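Local coordinates for protein probable GTPase engC (Thermotoga maritima, PDB 1U0L) that is a circularly permuted GTPase that probably hydrolyses GTP slowly, is stimulated by the 30S ribosomal subunit and assists its late maturation, at residues 101-104 against 105-109; 134-137 against 138-142; 160-163 against 164-168. All coordinates share one frame; numbering follows the deposited sequence.

Contact 1 (101-104 against 105-109); sequences TYII and DKFLV
Lys106 reaches back one helical turn to lie alongside Tyr102, the two side chains running the same way. Its CB sits over the preceding turn, 3.5 Å from Ile103 O. CG is anti to the backbone N (chi1 172°), which sets the chain beside the tyrosine; it continues through CG and CD, and a bend at chi3 (-67°) then brings CE within 3.4 Å of Tyr102 OH. At the tip, Lys106 NZ donates a hydrogen bond of 2.7 Å to Tyr102 OH, approaching the ring obliquely. Glu294 forms a long, weak ion pair with the same ammonium, while Lys290, also on helix 282-296, makes a cation-pi contact with the tyrosine.

Helix 101-113 is the crossover of a beta-alpha-beta unit between strands 87-92 and 117-122 of the GTPase domain. On another flank Ile103 CG2 rests 3.8 Å from Phe107 CD1, and the phenylalanine touches the P-loop at Gly176. Ile104 CG2 meets Leu108 CD1 at 4.0 Å on the side that packs against strand 117-122. Asp105 N donates to Thr101 O (2.8 Å), whereas the buried Asp105 carboxylate is met by Arg284, Tyr143 and Asn287.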
ATOM      1  N   THR A 101     -12.087  -6.154  11.038  1.00 32.73           N
ATOM      2  CA  THR A 101     -10.710  -6.629  11.094  1.00 34.21           C
ATOM      3  C   THR A 101     -10.443  -7.479   9.859  1.00 35.55           C
ATOM      4  O   THR A 101      -9.326  -7.509   9.347  1.00 34.72           O
ATOM      5  CB  THR A 101     -10.434  -7.487  12.347  1.00 24.98           C
ATOM      6  OG1 THR A 101     -11.294  -8.633  12.334  1.00 24.01           O
ATOM      7  CG2 THR A 101     -10.662  -6.674  13.617  1.00 21.81           C
ATOM      8  N   TYR A 102     -11.474  -8.165   9.374  1.00 40.84           N
ATOM      9  CA  TYR A 102     -11.315  -9.003   8.189  1.00 41.10           C
ATOM     10  C   TYR A 102     -10.817  -8.187   6.994  1.00 40.81           C
ATOM     11  O   TYR A 102      -9.862  -8.582   6.322  1.00 40.57           O
ATOM     12  CB  TYR A 102     -12.636  -9.686   7.830  1.00 26.54           C
ATOM     13  CG  TYR A 102     -12.578 -10.427   6.517  1.00 24.94           C
ATOM     14  CD1 TYR A 102     -12.023 -11.705   6.440  1.00 27.34           C
ATOM     15  CD2 TYR A 102     -13.046  -9.839   5.347  1.00 24.68           C
ATOM     16  CE1 TYR A 102     -11.937 -12.381   5.229  1.00 29.29           C
ATOM     17  CE2 TYR A 102     -12.965 -10.498   4.128  1.00 28.62           C
ATOM     18  CZ  TYR A 102     -12.412 -11.768   4.074  1.00 30.84           C
ATOM     19  OH  TYR A 102     -12.333 -12.436   2.869  1.00 33.93           O
ATOM     20  N   ILE A 103     -11.474  -7.060   6.723  1.00 36.56           N
ATOM     21  CA  ILE A 103     -11.060  -6.196   5.623  1.00 36.75           C
ATOM     22  C   ILE A 103      -9.649  -5.710   5.898  1.00 35.67           C
ATOM     23  O   ILE A 103      -8.807  -5.715   5.006  1.00 36.27           O
ATOM     24  CB  ILE A 103     -12.008  -4.974   5.457  1.00 38.35           C
ATOM     25  CG1 ILE A 103     -13.097  -5.310   4.436  1.00 36.14           C
ATOM     26  CG2 ILE A 103     -11.224  -3.734   5.010  1.00 34.14           C
ATOM     27  CD1 ILE A 103     -13.941  -6.481   4.835  1.00 40.33           C
ATOM     28  N   ILE A 104      -9.393  -5.307   7.140  1.00 30.21           N
ATOM     29  CA  ILE A 104      -8.067  -4.836   7.530  1.00 27.78           C
ATOM     30  C   ILE A 104      -6.969  -5.871   7.258  1.00 29.77           C
ATOM     31  O   ILE A 104      -5.897  -5.530   6.749  1.00 31.59           O
ATOM     32  CB  ILE A 104      -7.993  -4.486   9.027  1.00 12.26           C
ATOM     33  CG1 ILE A 104      -8.899  -3.309   9.356  1.00 11.39           C
ATOM     34  CG2 ILE A 104      -6.578  -4.119   9.395  1.00 12.18           C
ATOM     35  CD1 ILE A 104      -8.824  -2.891  10.802  1.00  6.70           C
ATOM     36  N   ASP A 105      -7.228  -7.130   7.600  1.00 22.42           N
ATOM     37  CA  ASP A 105      -6.231  -8.171   7.394  1.00 21.92           C
ATOM     38  C   ASP A 105      -6.048  -8.535   5.928  1.00 21.73           C
ATOM     39  O   ASP A 105      -4.970  -8.978   5.518  1.00 18.90           O
ATOM     40  CB  ASP A 105      -6.575  -9.417   8.224  1.00 25.80           C
ATOM     41  CG  ASP A 105      -6.492  -9.151   9.712  1.00 28.84           C
ATOM     42  OD1 ASP A 105      -5.736  -8.219  10.105  1.00 26.38           O
ATOM     43  OD2 ASP A 105      -7.169  -9.867  10.487  1.00 28.86           O
ATOM     44  N   LYS A 106      -7.095  -8.341   5.132  1.00 26.95           N
ATOM     45  CA  LYS A 106      -6.990  -8.641   3.713  1.00 26.31           C
ATOM     46  C   LYS A 106      -6.085  -7.575   3.101  1.00 26.21           C
ATOM     47  O   LYS A 106      -5.262  -7.858   2.220  1.00 23.87           O
ATOM     48  CB  LYS A 106      -8.365  -8.634   3.066  1.00 23.10           C
ATOM     49  CG  LYS A 106      -8.318  -8.743   1.573  1.00 26.46           C
ATOM     50  CD  LYS A 106      -9.587  -9.305   1.014  1.00 29.30           C
ATOM     51  CE  LYS A 106      -9.747 -10.756   1.427  1.00 32.07           C
ATOM     52  NZ  LYS A 106     -10.947 -11.364   0.765  1.00 36.08           N
ATOM     53  N   PHE A 107      -6.224  -6.350   3.598  1.00 23.90           N
ATOM     54  CA  PHE A 107      -5.400  -5.246   3.128  1.00 24.18           C
ATOM     55  C   PHE A 107      -3.944  -5.502   3.490  1.00 24.52           C
ATOM     56  O   PHE A 107      -3.053  -5.364   2.640  1.00 22.32           O
ATOM     57  CB  PHE A 107      -5.870  -3.931   3.742  1.00 20.00           C
ATOM     58  CG  PHE A 107      -6.841  -3.197   2.887  1.00 22.06           C
ATOM     59  CD1 PHE A 107      -7.989  -2.639   3.434  1.00 21.23           C
ATOM     60  CD2 PHE A 107      -6.613  -3.062   1.520  1.00 22.49           C
ATOM     61  CE1 PHE A 107      -8.906  -1.953   2.628  1.00 22.55           C
ATOM     62  CE2 PHE A 107      -7.519  -2.380   0.700  1.00 23.73           C
ATOM     63  CZ  PHE A 107      -8.674  -1.823   1.258  1.00 22.20           C
ATOM     64  N   LEU A 108      -3.710  -5.878   4.750  1.00 23.56           N
ATOM     65  CA  LEU A 108      -2.361  -6.170   5.216  1.00 23.58           C
ATOM     66  C   LEU A 108      -1.778  -7.339   4.423  1.00 23.62           C
ATOM     67  O   LEU A 108      -0.625  -7.288   4.008  1.00 24.81           O
ATOM     68  CB  LEU A 108      -2.372  -6.492   6.714  1.00 19.92           C
ATOM     69  CG  LEU A 108      -2.729  -5.312   7.621  1.00 20.68           C
ATOM     70  CD1 LEU A 108      -2.933  -5.794   9.044  1.00 17.45           C
ATOM     71  CD2 LEU A 108      -1.633  -4.260   7.561  1.00 18.35           C
ATOM     72  N   VAL A 109      -2.574  -8.381   4.196  1.00 17.70           N
ATOM     73  CA  VAL A 109      -2.102  -9.528   3.429  1.00 19.46           C
ATOM     74  C   VAL A 109      -1.588  -9.029   2.078  1.00 21.95           C
ATOM     75  O   VAL A 109      -0.502  -9.408   1.639  1.00 22.95           O
ATOM     76  CB  VAL A 109      -3.226 -10.565   3.202  1.00 18.79           C
ATOM     77  CG1 VAL A 109      -2.793 -11.584   2.163  1.00 17.24           C
ATOM     78  CG2 VAL A 109      -3.549 -11.278   4.508  1.00 19.26           C
TER

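Contact 2 (134-137 against 138-142); sequences RKVR and ELEEI
Val136 and Glu140 stand one turn apart on helix 130-143, the helical crossover of the beta-alpha-beta unit that links strands 117-122 and 149-151 in the GTPase domain. Their side chains cross at a slant: Val136 CG1 lies 4.0 Å from Glu140 CD, so a methyl group rests against the carboxyl end of the glutamate. Glu140 gets there with CG anti to its carbonyl carbon (chi1 -48°) and an extended chain beyond, and its CG passes 3.4 Å from Val136 O on the way. One carboxylate oxygen, Glu140 OE1, faces the aliphatic part of Arg137, 3.9 Å from Arg137 CG. No ion pair forms there, for Arg137 NE remains 6.1 Å from Glu140 OE1. The charge is instead met by Lys151 of strand 149-151, which makes a salt bridge with the other oxygen, Glu140 OE2, and ties the helix to the edge of the sheet. Cut back to an alanine, Glu140 would lose its carboxylate, which is likely to leave Lys151 without this acidic mate and open a gap beside Val136 CG1.

On the buried side, Val136 and Leu139 both touch Val94, and Val136 also meets Tyr128. On the exposed side Lys135 and Glu138 pass each other loosely, Lys135 CG being 4.1 Å from Glu138 OE1; the ammonium of Lys135 pairs with Asp132, and the guanidinium of Arg134 with Asp131, both a turn back along the helix. Val136 O accepts from two amides: Glu140 N at 3.0 Å comes in almost straight, with an angle of 165° at the hydrogen, whereas Leu139 N at 2.7 Å approaches from above the carbonyl plane.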
ATOM      1  N   ARG A 134     -13.197   2.627  22.832  1.00 26.27           N
ATOM      2  CA  ARG A 134     -12.933   1.299  23.339  1.00 28.10           C
ATOM      3  C   ARG A 134     -12.575   0.408  22.146  1.00 27.44           C
ATOM      4  O   ARG A 134     -11.625  -0.384  22.203  1.00 28.05           O
ATOM      5  CB  ARG A 134     -14.164   0.770  24.064  1.00 39.97           C
ATOM      6  CG  ARG A 134     -13.868  -0.393  24.982  1.00 49.77           C
ATOM      7  CD  ARG A 134     -15.142  -0.932  25.575  1.00 54.45           C
ATOM      8  NE  ARG A 134     -15.932   0.162  26.116  1.00 57.81           N
ATOM      9  CZ  ARG A 134     -17.251   0.124  26.242  1.00 58.28           C
ATOM     10  NH1 ARG A 134     -17.909  -0.967  25.861  1.00 55.33           N
ATOM     11  NH2 ARG A 134     -17.903   1.181  26.727  1.00 58.30           N
ATOM     12  N   LYS A 135     -13.336   0.548  21.059  1.00 19.72           N
ATOM     13  CA  LYS A 135     -13.087  -0.226  19.855  1.00 18.83           C
ATOM     14  C   LYS A 135     -11.711   0.143  19.295  1.00 17.62           C
ATOM     15  O   LYS A 135     -11.024  -0.689  18.688  1.00 16.71           O
ATOM     16  CB  LYS A 135     -14.178   0.031  18.818  1.00 40.21           C
ATOM     17  CG  LYS A 135     -15.438  -0.785  19.053  1.00 48.46           C
ATOM     18  CD  LYS A 135     -16.626   0.087  19.459  1.00 55.34           C
ATOM     19  CE  LYS A 135     -17.144   0.944  18.284  1.00 58.45           C
ATOM     20  NZ  LYS A 135     -18.302   1.835  18.642  1.00 55.20           N
ATOM     21  N   VAL A 136     -11.313   1.395  19.496  1.00 22.66           N
ATOM     22  CA  VAL A 136     -10.009   1.836  19.041  1.00 21.72           C
ATOM     23  C   VAL A 136      -8.973   1.066  19.841  1.00 22.69           C
ATOM     24  O   VAL A 136      -8.104   0.412  19.265  1.00 20.91           O
ATOM     25  CB  VAL A 136      -9.789   3.354  19.271  1.00 19.01           C
ATOM     26  CG1 VAL A 136      -8.292   3.705  19.097  1.00 15.37           C
ATOM     27  CG2 VAL A 136     -10.649   4.161  18.282  1.00 17.64           C
ATOM     28  N   ARG A 137      -9.073   1.126  21.165  1.00 24.82           N
ATOM     29  CA  ARG A 137      -8.118   0.418  22.013  1.00 28.81           C
ATOM     30  C   ARG A 137      -8.042  -1.065  21.664  1.00 29.90           C
ATOM     31  O   ARG A 137      -7.067  -1.740  22.005  1.00 31.11           O
ATOM     32  CB  ARG A 137      -8.466   0.589  23.490  1.00 48.24           C
ATOM     33  CG  ARG A 137      -7.440   1.425  24.253  1.00 53.74           C
ATOM     34  CD  ARG A 137      -7.839   1.668  25.713  1.00 61.18           C
ATOM     35  NE  ARG A 137      -9.113   2.388  25.851  1.00 67.60           N
ATOM     36  CZ  ARG A 137     -10.250   1.845  26.295  1.00 68.27           C
ATOM     37  NH1 ARG A 137     -10.295   0.562  26.659  1.00 63.55           N
ATOM     38  NH2 ARG A 137     -11.347   2.592  26.371  1.00 67.49           N
ATOM     39  N   GLU A 138      -9.061  -1.573  20.974  1.00 31.15           N
ATOM     40  CA  GLU A 138      -9.073  -2.982  20.582  1.00 30.61           C
ATOM     41  C   GLU A 138      -8.271  -3.188  19.308  1.00 28.89           C
ATOM     42  O   GLU A 138      -7.756  -4.277  19.055  1.00 26.43           O
ATOM     43  CB  GLU A 138     -10.505  -3.474  20.352  1.00 39.30           C
ATOM     44  CG  GLU A 138     -11.381  -3.414  21.570  1.00 45.52           C
ATOM     45  CD  GLU A 138     -12.605  -4.277  21.422  1.00 50.06           C
ATOM     46  OE1 GLU A 138     -13.394  -4.004  20.495  1.00 54.45           O
ATOM     47  OE2 GLU A 138     -12.774  -5.229  22.223  1.00 51.83           O
ATOM     48  N   LEU A 139      -8.196  -2.141  18.497  1.00 33.23           N
ATOM     49  CA  LEU A 139      -7.457  -2.207  17.254  1.00 34.03           C
ATOM     50  C   LEU A 139      -5.989  -2.128  17.604  1.00 34.65           C
ATOM     51  O   LEU A 139      -5.173  -2.883  17.073  1.00 36.31           O
ATOM     52  CB  LEU A 139      -7.868  -1.057  16.331  1.00 24.49           C
ATOM     53  CG  LEU A 139      -9.168  -1.277  15.544  1.00 23.60           C
ATOM     54  CD1 LEU A 139      -9.603   0.042  14.944  1.00 21.53           C
ATOM     55  CD2 LEU A 139      -8.974  -2.339  14.454  1.00 18.33           C
ATOM     56  N   GLU A 140      -5.656  -1.215  18.507  1.00 34.76           N
ATOM     57  CA  GLU A 140      -4.280  -1.067  18.942  1.00 36.30           C
ATOM     58  C   GLU A 140      -3.922  -2.391  19.617  1.00 37.11           C
ATOM     59  O   GLU A 140      -2.856  -2.965  19.388  1.00 38.25           O
ATOM     60  CB  GLU A 140      -4.172   0.097  19.927  1.00 33.92           C
ATOM     61  CG  GLU A 140      -4.884   1.329  19.418  1.00 36.82           C
ATOM     62  CD  GLU A 140      -4.643   2.571  20.250  1.00 38.41           C
ATOM     63  OE1 GLU A 140      -4.883   2.545  21.480  1.00 39.86           O
ATOM     64  OE2 GLU A 140      -4.223   3.585  19.655  1.00 39.57           O
ATOM     65  N   GLU A 141      -4.842  -2.892  20.429  1.00 32.73           N
ATOM     66  CA  GLU A 141      -4.641  -4.157  21.121  1.00 32.05           C
ATOM     67  C   GLU A 141      -4.275  -5.308  20.163  1.00 31.30           C
ATOM     68  O   GLU A 141      -3.578  -6.240  20.542  1.00 31.76           O
ATOM     69  CB  GLU A 141      -5.916  -4.514  21.894  1.00 30.21           C
ATOM     70  CG  GLU A 141      -5.681  -5.404  23.090  1.00 31.74           C
ATOM     71  CD  GLU A 141      -4.550  -4.889  23.949  1.00 31.48           C
ATOM     72  OE1 GLU A 141      -4.692  -3.810  24.582  1.00 25.98           O
ATOM     73  OE2 GLU A 141      -3.507  -5.579  23.959  1.00 33.32           O
ATOM     74  N   ILE A 142      -4.750  -5.238  18.925  1.00 38.49           N
ATOM     75  CA  ILE A 142      -4.474  -6.276  17.946  1.00 37.78           C
ATOM     76  C   ILE A 142      -3.278  -5.966  17.079  1.00 40.13           C
ATOM     77  O   ILE A 142      -2.394  -6.797  16.915  1.00 44.02           O
ATOM     78  CB  ILE A 142      -5.648  -6.487  16.958  1.00 22.41           C
ATOM     79  CG1 ILE A 142      -6.879  -7.018  17.691  1.00 19.22           C
ATOM     80  CG2 ILE A 142      -5.230  -7.456  15.826  1.00 18.06           C
ATOM     81  CD1 ILE A 142      -7.989  -7.402  16.762  1.00 17.93           C
TER

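Contact 3 (160-163 against 164-168); sequences IEEL and KEYLK
Lys164 turns back to Glu161 and Ile160 on helix 160-167, a helix of the circularly permuted GTPase domain that packs on strands 117-122 and 149-151 and against helix 182-189, which follows the P-loop. The backbone amide of Lys164 donates to Ile160 O at 2.7 Å. Its side chain, extended beyond CG, runs beside that of Glu161, and the ammonium forms a salt bridge with the carboxylate. Lys164 NZ is 2.8 Å from Glu161 OE2, although the place of that oxygen is doubtful, and a weaker bond joins it to Glu161 OE1 at 3.3 Å. The bend of Glu161 at chi2 (43°) brings its acid group round to the lysine. Both charges lie toward the outer side of the helix, while the lysine side chain also touches Phe221 and Ile189.

Glu165 follows, its CB 3.1 Å from Glu162 O and its amide bonded only weakly to the preceding turn. Tyr166 comes next, with CG anti to the carbonyl carbon (chi1 -63°), which lays the ring back along Glu162. The Tyr166 amide donates to Leu163 O at 3.0 Å, and the same oxygen lies at the edge of the ring, near its plane; Glu162 O reaches the ring obliquely, 3.5 Å from Tyr166 CD1. The Glu162 carboxylate and the phenol run side by side, their planes 39° apart. Val119, Val150 and Pro148 pack on the tyrosine.

Leu167 lies on the buried side, touching Ile189, Phe219 and Phe221, and its CD1 comes to 4.4 Å from Leu163 CG. Lys168 leaves the helical conformation, and its poorly ordered side chain is placed for a long salt bridge with Glu165, Lys168 NZ lying 3.6 Å from Glu165 OE2.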
ATOM      1  N   ILE A 160      -1.563  14.250  12.081  1.00 37.07           N
ATOM      2  CA  ILE A 160      -1.017  14.453  10.744  1.00 37.38           C
ATOM      3  C   ILE A 160       0.487  14.689  10.760  1.00 38.36           C
ATOM      4  O   ILE A 160       1.231  14.016  10.045  1.00 39.06           O
ATOM      5  CB  ILE A 160      -1.731  15.620   9.997  1.00 29.58           C
ATOM      6  CG1 ILE A 160      -3.145  15.199   9.615  1.00 30.61           C
ATOM      7  CG2 ILE A 160      -1.016  15.948   8.681  1.00 28.84           C
ATOM      8  CD1 ILE A 160      -4.017  14.880  10.784  1.00 33.79           C
ATOM      9  N   GLU A 161       0.943  15.623  11.583  1.00 34.22           N
ATOM     10  CA  GLU A 161       2.366  15.907  11.641  1.00 33.98           C
ATOM     11  C   GLU A 161       3.155  14.616  11.894  1.00 33.43           C
ATOM     12  O   GLU A 161       4.211  14.402  11.301  1.00 33.05           O
ATOM     13  CB  GLU A 161       2.642  16.963  12.717  1.00 30.07           C
ATOM     14  CG  GLU A 161       3.370  18.203  12.184  1.00 34.21           C
ATOM     15  CD  GLU A 161       2.832  18.708  10.826  1.00 39.24           C
ATOM     16  OE1 GLU A 161       1.658  19.139  10.753  1.00 41.41           O
ATOM     17  OE2 GLU A 161       3.593  18.673   9.825  1.00 40.32           O
ATOM     18  N   GLU A 162       2.626  13.745  12.746  1.00 27.15           N
ATOM     19  CA  GLU A 162       3.293  12.487  13.026  1.00 27.70           C
ATOM     20  C   GLU A 162       3.241  11.608  11.789  1.00 27.24           C
ATOM     21  O   GLU A 162       4.151  10.831  11.546  1.00 28.72           O
ATOM     22  CB  GLU A 162       2.620  11.727  14.173  1.00 46.57           C
ATOM     23  CG  GLU A 162       3.318  10.401  14.483  1.00 52.82           C
ATOM     24  CD  GLU A 162       2.556   9.498  15.451  1.00 58.59           C
ATOM     25  OE1 GLU A 162       1.942  10.011  16.413  1.00 61.29           O
ATOM     26  OE2 GLU A 162       2.591   8.258  15.261  1.00 62.37           O
ATOM     27  N   LEU A 163       2.165  11.715  11.015  1.00 34.30           N
ATOM     28  CA  LEU A 163       2.023  10.892   9.824  1.00 32.22           C
ATOM     29  C   LEU A 163       2.912  11.407   8.704  1.00 33.97           C
ATOM     30  O   LEU A 163       3.368  10.637   7.858  1.00 34.02           O
ATOM     31  CB  LEU A 163       0.565  10.853   9.362  1.00 18.80           C
ATOM     32  CG  LEU A 163       0.281  10.039   8.088  1.00 15.68           C
ATOM     33  CD1 LEU A 163       0.593   8.569   8.351  1.00 12.03           C
ATOM     34  CD2 LEU A 163      -1.166  10.220   7.648  1.00 13.81           C
ATOM     35  N   LYS A 164       3.150  12.714   8.691  1.00 38.63           N
ATOM     36  CA  LYS A 164       4.017  13.302   7.680  1.00 40.12           C
ATOM     37  C   LYS A 164       5.379  12.655   7.856  1.00 41.82           C
ATOM     38  O   LYS A 164       6.129  12.472   6.902  1.00 43.51           O
ATOM     39  CB  LYS A 164       4.153  14.804   7.894  1.00 33.04           C
ATOM     40  CG  LYS A 164       3.233  15.653   7.052  1.00 34.07           C
ATOM     41  CD  LYS A 164       3.291  17.097   7.524  1.00 33.60           C
ATOM     42  CE  LYS A 164       2.292  17.963   6.794  1.00 33.69           C
ATOM     43  NZ  LYS A 164       2.115  19.252   7.511  1.00 33.71           N
ATOM     44  N   GLU A 165       5.686  12.286   9.091  1.00 40.38           N
ATOM     45  CA  GLU A 165       6.962  11.670   9.367  1.00 40.30           C
ATOM     46  C   GLU A 165       7.207  10.363   8.622  1.00 39.90           C
ATOM     47  O   GLU A 165       8.348  10.057   8.314  1.00 43.98           O
ATOM     48  CB  GLU A 165       7.138  11.460  10.868  1.00 47.14           C
ATOM     49  CG  GLU A 165       8.543  11.763  11.311  1.00 54.13           C
ATOM     50  CD  GLU A 165       9.042  13.083  10.734  1.00 58.96           C
ATOM     51  OE1 GLU A 165       8.460  14.138  11.079  1.00 59.79           O
ATOM     52  OE2 GLU A 165      10.008  13.063   9.928  1.00 60.52           O
ATOM     53  N   TYR A 166       6.164   9.592   8.325  1.00 37.97           N
ATOM     54  CA  TYR A 166       6.364   8.332   7.606  1.00 36.78           C
ATOM     55  C   TYR A 166       6.342   8.515   6.108  1.00 39.51           C
ATOM     56  O   TYR A 166       6.923   7.715   5.378  1.00 42.54           O
ATOM     57  CB  TYR A 166       5.284   7.291   7.909  1.00 23.74           C
ATOM     58  CG  TYR A 166       5.193   6.824   9.322  1.00 17.29           C
ATOM     59  CD1 TYR A 166       4.535   7.583  10.281  1.00 15.97           C
ATOM     60  CD2 TYR A 166       5.781   5.630   9.713  1.00 15.99           C
ATOM     61  CE1 TYR A 166       4.471   7.161  11.604  1.00 15.36           C
ATOM     62  CE2 TYR A 166       5.728   5.200  11.032  1.00 13.67           C
ATOM     63  CZ  TYR A 166       5.073   5.975  11.970  1.00 13.91           C
ATOM     64  OH  TYR A 166       5.044   5.588  13.279  1.00 16.53           O
ATOM     65  N   LEU A 167       5.642   9.538   5.638  1.00 40.94           N
ATOM     66  CA  LEU A 167       5.534   9.758   4.209  1.00 42.35           C
ATOM     67  C   LEU A 167       6.809  10.317   3.607  1.00 42.86           C
ATOM     68  O   LEU A 167       7.097  10.083   2.434  1.00 44.10           O
ATOM     69  CB  LEU A 167       4.358  10.686   3.924  1.00 41.13           C
ATOM     70  CG  LEU A 167       3.016  10.149   4.422  1.00 40.99           C
ATOM     71  CD1 LEU A 167       1.940  11.200   4.173  1.00 40.48           C
ATOM     72  CD2 LEU A 167       2.685   8.833   3.719  1.00 38.64           C
ATOM     73  N   LYS A 168       7.573  11.042   4.416  1.00 34.92           N
ATOM     74  CA  LYS A 168       8.827  11.641   3.972  1.00 37.84           C
ATOM     75  C   LYS A 168       9.663  10.716   3.108  1.00 37.58           C
ATOM     76  O   LYS A 168       9.895   9.559   3.468  1.00 35.40           O
ATOM     77  CB  LYS A 168       9.679  12.060   5.170  1.00 81.33           C
ATOM     78  CG  LYS A 168       9.419  13.447   5.700  1.00 85.35           C
ATOM     79  CD  LYS A 168      10.271  13.700   6.930  1.00 89.05           C
ATOM     80  CE  LYS A 168      10.215  15.156   7.357  1.00 91.74           C
ATOM     81  NZ  LYS A 168       8.821  15.607   7.621  1.00 93.77           N
TER

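All three contacts lie within single helices of the GTPase domain, between residues about a turn apart. Contact 1 is the most buried, with four of its touching residues enclosed, and it borders both the P-loop and helix 282-296. Contact 2 lies farther out and is largely charged on its outer side, yet it joins contact 1 directly: Ile104 CD1 packs 3.7 Å from Leu139 CD2, and Thr101 meets Ile142. Contact 3 touches neither of them, its nearest atoms about 9 Å from contact 2, and sits nearer the bound GDP. Contacts 1 and 3 each link a lysine to a residue one turn back, phenol or carboxylate, whereas in contact 2 Glu140 pairs with a strand lysine.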